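Local structure of CyaB (Pseudomonas aeruginosa, 3R5G) at residues V62-G67 against V82-A87; S143-A148 against R183-Y188; R18-L23 against T33-N38. The protein probably makes cyclic AMP from ATP as an adenylyl cyclase, and this chain is its class III catalytic domain, cut from a longer membrane protein. One frame throughout, in Å; residues are numbered along the deposited sequence.

Contact 1 of 3, residues V62-G67 against V82-A87; sequences VMVFFG and VSMGIA
Val64 and Phe66, two places apart on strand 61-66, both turn their CA-CB bonds to helix 74-100 and meet one side chain there, Met84. At Val64 the touching branch is CG1, which runs tip to tip with the thioether, 4.1 Å from Met84 SD; a beta-branched valine suits a strand, and its short side chain leaves the longer methionine to span the gap. Phe65 between them points its CB away from the helix. At Phe66 the ring offers its edge: CZ lies 3.7 Å from Met84 SD, and the sulfur sits 5.0 Å from the centroid of the Phe66 ring, 88° off the ring normal. This is a Met-aromatic contact of the edge type, with Met84 CE at 4.0 Å from Phe66 CE2.

Met84 gets there by an extended start and a bend at the end (chi3 70°), which turns the methyl along the ring edge. Phe13 of strand 6-18 and Tyr50 of helix 29-50 also touch Met84. Between strand and helix the contact has no hydrogen bond and rests on van der Waals packing plus the sulfur-ring interaction; a sulfur at the ring edge is consistent with a weak attraction between the polarisable sulfur and the slightly positive ring hydrogens.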
# COMPACT_ATOMS: atom_id res chain seq x y z
N VAL A 62 6.23 -4.81 3.81
CA VAL A 62 6.68 -5.93 3.01
C VAL A 62 5.50 -6.83 2.65
O VAL A 62 4.65 -7.14 3.48
CB VAL A 62 7.61 -6.79 3.83
CG1 VAL A 62 7.96 -8.12 3.23
CG2 VAL A 62 8.92 -6.04 4.18
N MET A 63 5.33 -7.25 1.40
CA MET A 63 4.28 -8.11 0.93
C MET A 63 4.94 -9.35 0.32
O MET A 63 5.85 -9.19 -0.52
CB MET A 63 3.55 -7.34 -0.15
CG MET A 63 2.44 -8.04 -0.70
SD MET A 63 1.70 -7.06 -2.12
CE MET A 63 0.64 -8.36 -2.70
N VAL A 64 4.57 -10.53 0.77
CA VAL A 64 5.12 -11.82 0.32
C VAL A 64 3.97 -12.73 0.08
O VAL A 64 2.96 -12.65 0.83
CB VAL A 64 6.08 -12.41 1.36
CG1 VAL A 64 6.64 -13.80 0.90
CG2 VAL A 64 7.17 -11.36 1.76
N PHE A 65 4.00 -13.56 -0.96
CA PHE A 65 2.98 -14.56 -1.08
C PHE A 65 3.51 -15.94 -1.32
O PHE A 65 4.66 -16.08 -1.83
CB PHE A 65 1.89 -14.14 -2.07
CG PHE A 65 2.43 -13.89 -3.48
CD1 PHE A 65 2.49 -14.92 -4.41
CD2 PHE A 65 2.74 -12.62 -3.84
CE1 PHE A 65 2.90 -14.61 -5.79
CE2 PHE A 65 3.15 -12.28 -5.19
CZ PHE A 65 3.26 -13.31 -6.14
N PHE A 66 2.71 -16.93 -0.99
CA PHE A 66 3.09 -18.34 -1.17
C PHE A 66 2.01 -19.06 -1.94
O PHE A 66 0.81 -18.85 -1.74
CB PHE A 66 3.23 -19.02 0.21
CG PHE A 66 4.40 -18.54 0.99
CD1 PHE A 66 5.55 -19.35 1.16
CD2 PHE A 66 4.36 -17.28 1.63
CE1 PHE A 66 6.62 -18.79 1.98
CE2 PHE A 66 5.41 -16.76 2.38
CZ PHE A 66 6.52 -17.49 2.56
N GLY A 67 2.41 -19.90 -2.86
CA GLY A 67 1.48 -20.71 -3.68
C GLY A 67 1.68 -20.39 -5.17
O GLY A 67 1.02 -21.05 -5.99
N VAL A 82 3.53 -18.61 7.66
CA VAL A 82 3.48 -18.23 9.12
C VAL A 82 4.82 -18.46 9.78
O VAL A 82 5.21 -17.68 10.67
CB VAL A 82 2.35 -19.01 9.73
CG1 VAL A 82 2.16 -18.74 11.27
CG2 VAL A 82 1.02 -18.54 9.10
N SER A 83 5.51 -19.55 9.41
CA SER A 83 6.84 -19.85 9.97
C SER A 83 7.78 -18.76 9.58
O SER A 83 8.63 -18.36 10.40
CB SER A 83 7.34 -21.25 9.50
OG SER A 83 6.41 -22.25 9.93
N MET A 84 7.70 -18.22 8.34
CA MET A 84 8.50 -17.08 7.95
C MET A 84 8.22 -15.89 8.87
O MET A 84 9.15 -15.22 9.37
CB MET A 84 8.17 -16.82 6.50
CG MET A 84 8.88 -15.59 5.99
SD MET A 84 8.25 -14.87 4.47
CE MET A 84 6.68 -14.24 5.19
N GLY A 85 6.94 -15.66 9.15
CA GLY A 85 6.64 -14.53 10.05
C GLY A 85 7.19 -14.72 11.45
O GLY A 85 7.72 -13.75 12.00
N ILE A 86 7.11 -15.95 11.98
CA ILE A 86 7.69 -16.26 13.29
C ILE A 86 9.20 -15.92 13.29
O ILE A 86 9.74 -15.28 14.21
CB ILE A 86 7.44 -17.65 13.71
CG1 ILE A 86 5.93 -17.83 14.08
CG2 ILE A 86 8.39 -18.10 14.87
CD1 ILE A 86 5.49 -19.31 14.13
N ALA A 87 9.85 -16.38 12.19
CA ALA A 87 11.23 -16.13 12.06
C ALA A 87 11.61 -14.68 11.94
O ALA A 87 12.66 -14.22 12.46
CB ALA A 87 11.75 -16.94 10.82

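Contact 2 of 3, residues S143-A148 against R183-Y188; sequences SRLESA and RPVQIY
Leu145 of helix 137-148 lays its CD2 methyl against CG2 of Ile187 on strand 185-190, with Leu145 CD2 and Ile187 CG2 3.5 Å apart, a tight approach for two methyl carbons. The two side chains run past each other in opposite directions and meet through one methyl each. Ile187 presents that methyl because its other branch, CG1, stands between the backbone N and the carbonyl carbon (chi1 63°), leaving CG2 beside the N. The same leucine methyl also meets the strand two residues earlier, where Leu145 CD2 is 4.2 Å from Val185 CG2. Beta-branched valine and isoleucine suit an extended strand, and a leucine can reach out from a helix to touch both.

Gln186, between them, points its CB away from the helix. Gln186 NE2 makes a bent bond (134°) to Ile187 O, the carbonyl of the next residue, at 3.0 Å, tilted 30° from the carbonyl plane, and also bonds to Asp172 OD1, while its OE1 takes a bond from Gln175 NE2.

The helix thereby packs on one side of the strand, whose sheet neighbours are strands 154-157 and 170-176. Ser157 from the first touches Leu145, and Leu141, one turn back in the helix, touches Val185. With only methyl groups meeting across it, the contact between these two segments is apolar and relies on shape and burial.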
# COMPACT_ATOMS: atom_id res chain seq x y z
N SER A 143 -3.93 -7.54 4.17
CA SER A 143 -3.59 -6.17 4.47
C SER A 143 -4.40 -5.61 5.66
O SER A 143 -3.83 -4.93 6.54
CB SER A 143 -3.78 -5.32 3.21
OG SER A 143 -3.46 -3.97 3.61
N ARG A 144 -5.67 -5.93 5.66
CA ARG A 144 -6.50 -5.44 6.78
C ARG A 144 -6.13 -6.10 8.08
O ARG A 144 -6.22 -5.46 9.18
CB ARG A 144 -7.96 -5.73 6.43
CG ARG A 144 -8.51 -4.85 5.26
CD ARG A 144 -8.16 -3.32 5.38
NE ARG A 144 -9.32 -2.55 4.89
CZ ARG A 144 -9.35 -1.25 4.61
NH1 ARG A 144 -8.27 -0.47 4.77
NH2 ARG A 144 -10.48 -0.70 4.17
N LEU A 145 -5.75 -7.37 8.05
CA LEU A 145 -5.30 -7.99 9.30
C LEU A 145 -4.02 -7.32 9.79
O LEU A 145 -3.77 -7.14 11.00
CB LEU A 145 -5.14 -9.52 9.18
CG LEU A 145 -6.38 -10.33 8.82
CD1 LEU A 145 -6.08 -11.83 8.76
CD2 LEU A 145 -7.54 -10.00 9.75
N GLU A 146 -3.10 -7.00 8.85
CA GLU A 146 -1.91 -6.36 9.25
C GLU A 146 -2.26 -4.99 9.92
O GLU A 146 -1.68 -4.66 10.97
CB GLU A 146 -1.02 -6.24 8.03
CG GLU A 146 0.34 -5.64 8.32
CD GLU A 146 0.43 -4.20 7.85
OE1 GLU A 146 -0.51 -3.46 8.03
OE2 GLU A 146 1.43 -3.76 7.18
N SER A 147 -3.24 -4.31 9.35
CA SER A 147 -3.57 -2.93 9.86
C SER A 147 -4.15 -3.05 11.27
O SER A 147 -3.94 -2.14 12.10
CB SER A 147 -4.62 -2.22 9.01
OG SER A 147 -3.95 -1.77 7.89
N ALA A 148 -4.80 -4.17 11.53
CA ALA A 148 -5.48 -4.41 12.83
C ALA A 148 -4.55 -4.96 13.87
O ALA A 148 -4.87 -5.02 15.09
CB ALA A 148 -6.60 -5.39 12.61
N ARG A 183 -19.13 -8.86 7.38
CA ARG A 183 -19.37 -9.95 8.31
C ARG A 183 -18.12 -9.99 9.18
O ARG A 183 -17.02 -9.45 8.79
CB ARG A 183 -19.65 -11.28 7.52
CG ARG A 183 -20.85 -11.20 6.54
CD ARG A 183 -20.57 -11.68 5.04
NE ARG A 183 -19.20 -11.52 4.45
CZ ARG A 183 -18.53 -10.37 4.30
NH1 ARG A 183 -19.05 -9.25 4.72
NH2 ARG A 183 -17.33 -10.31 3.72
N PRO A 184 -18.25 -10.59 10.39
CA PRO A 184 -16.98 -10.36 11.07
C PRO A 184 -16.07 -11.51 10.76
O PRO A 184 -16.54 -12.65 10.56
CB PRO A 184 -17.42 -10.21 12.54
CG PRO A 184 -18.88 -9.64 12.35
CD PRO A 184 -19.38 -10.63 11.34
N VAL A 185 -14.77 -11.22 10.56
CA VAL A 185 -13.83 -12.30 10.37
C VAL A 185 -13.04 -12.69 11.68
O VAL A 185 -12.51 -11.84 12.43
CB VAL A 185 -12.82 -12.09 9.16
CG1 VAL A 185 -13.52 -11.32 7.95
CG2 VAL A 185 -11.50 -11.46 9.59
N GLN A 186 -13.05 -13.98 11.75
CA GLN A 186 -12.44 -14.72 12.85
C GLN A 186 -10.95 -14.52 12.71
O GLN A 186 -10.40 -14.73 11.62
CB GLN A 186 -12.82 -16.16 12.82
CG GLN A 186 -12.11 -17.06 13.89
CD GLN A 186 -12.41 -16.63 15.28
OE1 GLN A 186 -13.61 -16.58 15.65
NE2 GLN A 186 -11.39 -16.30 16.08
N ILE A 187 -10.30 -14.17 13.79
CA ILE A 187 -8.80 -13.92 13.78
C ILE A 187 -8.11 -14.66 14.90
O ILE A 187 -8.70 -15.07 15.90
CB ILE A 187 -8.41 -12.48 13.79
CG1 ILE A 187 -8.89 -11.76 15.12
CG2 ILE A 187 -8.94 -11.82 12.42
CD1 ILE A 187 -8.34 -10.40 15.38
N TYR A 188 -6.81 -14.97 14.72
CA TYR A 188 -5.99 -15.63 15.73
C TYR A 188 -4.62 -15.05 15.81
O TYR A 188 -4.17 -14.46 14.78
CB TYR A 188 -5.79 -17.12 15.30
CG TYR A 188 -7.05 -17.94 15.11
CD1 TYR A 188 -7.76 -17.80 13.93
CD2 TYR A 188 -7.54 -18.77 16.15
CE1 TYR A 188 -9.00 -18.50 13.76
CE2 TYR A 188 -8.76 -19.45 15.99
CZ TYR A 188 -9.43 -19.31 14.78
OH TYR A 188 -10.63 -20.02 14.60

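Contact 3 of 3, residues R18-L23 against T33-N38; sequences RGFTEL and TDLLNN
Phe20, Leu23, Leu35 and Leu36 make a small helix-helix interface of the class III nucleotide cyclase fold, in which the short helix 20-24 after strand 6-18 packs on the long helix 29-50. Phe20 does most of it. At the ring edge, in the ring plane, lies Leu35 CD2, 4.0 Å from Phe20 CE1, the two side chains running past each other in opposite directions. Leu36 crosses the same phenylalanine at about a right angle, and its CD2 comes obliquely to within 4.0 Å of Phe20 CZ. A broad ring suits this place because it can meet two successive residues of a helix at once, Leu35 at its edge and Leu36 obliquely. One turn on, Leu23 reaches toward Leu35 tip to tip, with Leu23 CD2 3.8 Å from Leu35 CD2. That single Leu35 methyl therefore meets both Phe20 and Leu23.

Phe20 stretches toward the long helix with CG anti to the backbone N (chi1 -175°). Gly19, at the N-cap position, has a phi of 102°, which favours glycine and lets the chain turn from strand into helix.

Beyond this shell, Trp99 of helix 74-100 and Ile104 cover Leu35, Leu108 lies on Leu23, and Asp60 touches Phe20. Leu36 faces another way as well: Phe124 of the second subunit packs on it, so the interface continues into the dimer contact. Polar neighbours serve that contact, Thr21 OG1 bonding to Asn140 ND2 of the second subunit and Thr33 OG1 to its Thr5. The short helix itself is begun by a backbone bond of 3.1 Å from Leu23 N to Gly19 O.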
# COMPACT_ATOMS: atom_id res chain seq x y z
N ARG A 18 5.98 -0.93 13.34
CA ARG A 18 5.34 0.12 14.17
C ARG A 18 6.45 0.94 14.78
O ARG A 18 7.43 0.38 15.26
CB ARG A 18 4.47 -0.53 15.26
CG ARG A 18 3.24 -1.25 14.73
CD ARG A 18 2.27 -0.24 14.21
NE ARG A 18 2.63 0.17 12.86
CZ ARG A 18 1.98 1.11 12.18
NH1 ARG A 18 2.33 1.47 10.92
NH2 ARG A 18 0.96 1.70 12.77
N GLY A 19 6.30 2.24 14.70
CA GLY A 19 7.34 3.14 15.18
C GLY A 19 8.17 3.73 14.05
O GLY A 19 8.86 4.79 14.23
N PHE A 20 8.18 3.10 12.88
CA PHE A 20 9.05 3.57 11.80
C PHE A 20 8.71 4.95 11.29
O PHE A 20 9.58 5.73 10.99
CB PHE A 20 9.02 2.60 10.60
CG PHE A 20 9.97 2.98 9.54
CD1 PHE A 20 11.29 2.74 9.70
CD2 PHE A 20 9.52 3.63 8.39
CE1 PHE A 20 12.20 3.12 8.73
CE2 PHE A 20 10.38 4.00 7.41
CZ PHE A 20 11.73 3.73 7.56
N THR A 21 7.43 5.26 11.16
CA THR A 21 7.10 6.58 10.58
C THR A 21 7.65 7.72 11.46
O THR A 21 8.18 8.68 10.94
CB THR A 21 5.65 6.73 10.28
OG1 THR A 21 5.29 5.71 9.32
CG2 THR A 21 5.48 8.17 9.69
N GLU A 22 7.55 7.55 12.77
CA GLU A 22 8.07 8.51 13.78
C GLU A 22 9.58 8.63 13.57
O GLU A 22 10.14 9.74 13.42
CB GLU A 22 7.72 7.96 15.17
CG GLU A 22 6.21 7.85 15.44
CD GLU A 22 5.50 6.48 15.04
OE1 GLU A 22 5.74 5.86 13.96
OE2 GLU A 22 4.62 6.05 15.84
N LEU A 23 10.22 7.47 13.48
CA LEU A 23 11.67 7.42 13.24
C LEU A 23 12.08 8.15 11.95
O LEU A 23 13.16 8.77 11.85
CB LEU A 23 12.11 5.96 13.21
CG LEU A 23 13.63 5.72 13.13
CD1 LEU A 23 14.34 5.93 14.52
CD2 LEU A 23 13.97 4.37 12.48
N THR A 33 17.98 5.70 5.51
CA THR A 33 18.20 4.88 4.38
C THR A 33 18.93 3.59 4.75
O THR A 33 18.50 2.50 4.35
CB THR A 33 18.99 5.66 3.27
OG1 THR A 33 18.18 6.75 2.87
CG2 THR A 33 19.28 4.80 2.09
N ASP A 34 20.04 3.69 5.50
CA ASP A 34 20.74 2.48 5.84
C ASP A 34 19.89 1.55 6.76
O ASP A 34 19.95 0.33 6.55
CB ASP A 34 22.06 2.86 6.57
CG ASP A 34 23.09 3.43 5.65
OD1 ASP A 34 23.10 3.10 4.44
OD2 ASP A 34 23.97 4.16 6.19
N LEU A 35 19.19 2.09 7.73
CA LEU A 35 18.35 1.30 8.64
C LEU A 35 17.19 0.64 7.86
O LEU A 35 17.02 -0.55 8.00
CB LEU A 35 17.85 2.15 9.74
CG LEU A 35 16.91 1.35 10.70
CD1 LEU A 35 17.21 1.88 11.98
CD2 LEU A 35 15.40 1.49 10.41
N LEU A 36 16.46 1.43 7.06
CA LEU A 36 15.39 0.76 6.25
C LEU A 36 15.99 -0.30 5.30
O LEU A 36 15.39 -1.41 5.09
CB LEU A 36 14.59 1.80 5.45
CG LEU A 36 13.50 1.31 4.49
CD1 LEU A 36 12.46 0.46 5.32
CD2 LEU A 36 12.77 2.53 3.87
N ASN A 37 17.07 -0.00 4.51
CA ASN A 37 17.55 -0.94 3.57
C ASN A 37 18.11 -2.23 4.23
O ASN A 37 17.96 -3.31 3.65
CB ASN A 37 18.59 -0.27 2.60
CG ASN A 37 17.95 0.77 1.70
OD1 ASN A 37 16.77 0.91 1.68
ND2 ASN A 37 18.75 1.60 1.04
N ASN A 38 18.76 -2.05 5.39
CA ASN A 38 19.26 -3.21 6.16
C ASN A 38 18.08 -4.12 6.54
O ASN A 38 18.15 -5.32 6.28
CB ASN A 38 19.99 -2.73 7.39
CG ASN A 38 20.48 -3.89 8.29
OD1 ASN A 38 21.04 -4.87 7.81
ND2 ASN A 38 20.37 -3.70 9.58

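How the contacts relate
From the N terminus, contact 3 comes first: strand 6-18 leads into helix 20-24, and the chain folds back after nine residues to pack on helix 29-50. Contact 1 follows, closing a loop of 14 residues between segments 62-67 and 82-87, much of it the start of helix 74-100, so that this helix lies against the central sheet. Contact 2 closes the longest loop, 34 residues, bringing strand 185-190 back to helix 137-148. The three loops stand in series, none nested or crossed. Contacts 1 and 2 both reach the same mixed sheet, their centres 16 Å apart, whereas contact 3 lies 25 Å from contact 2 between centres and borders the second subunit.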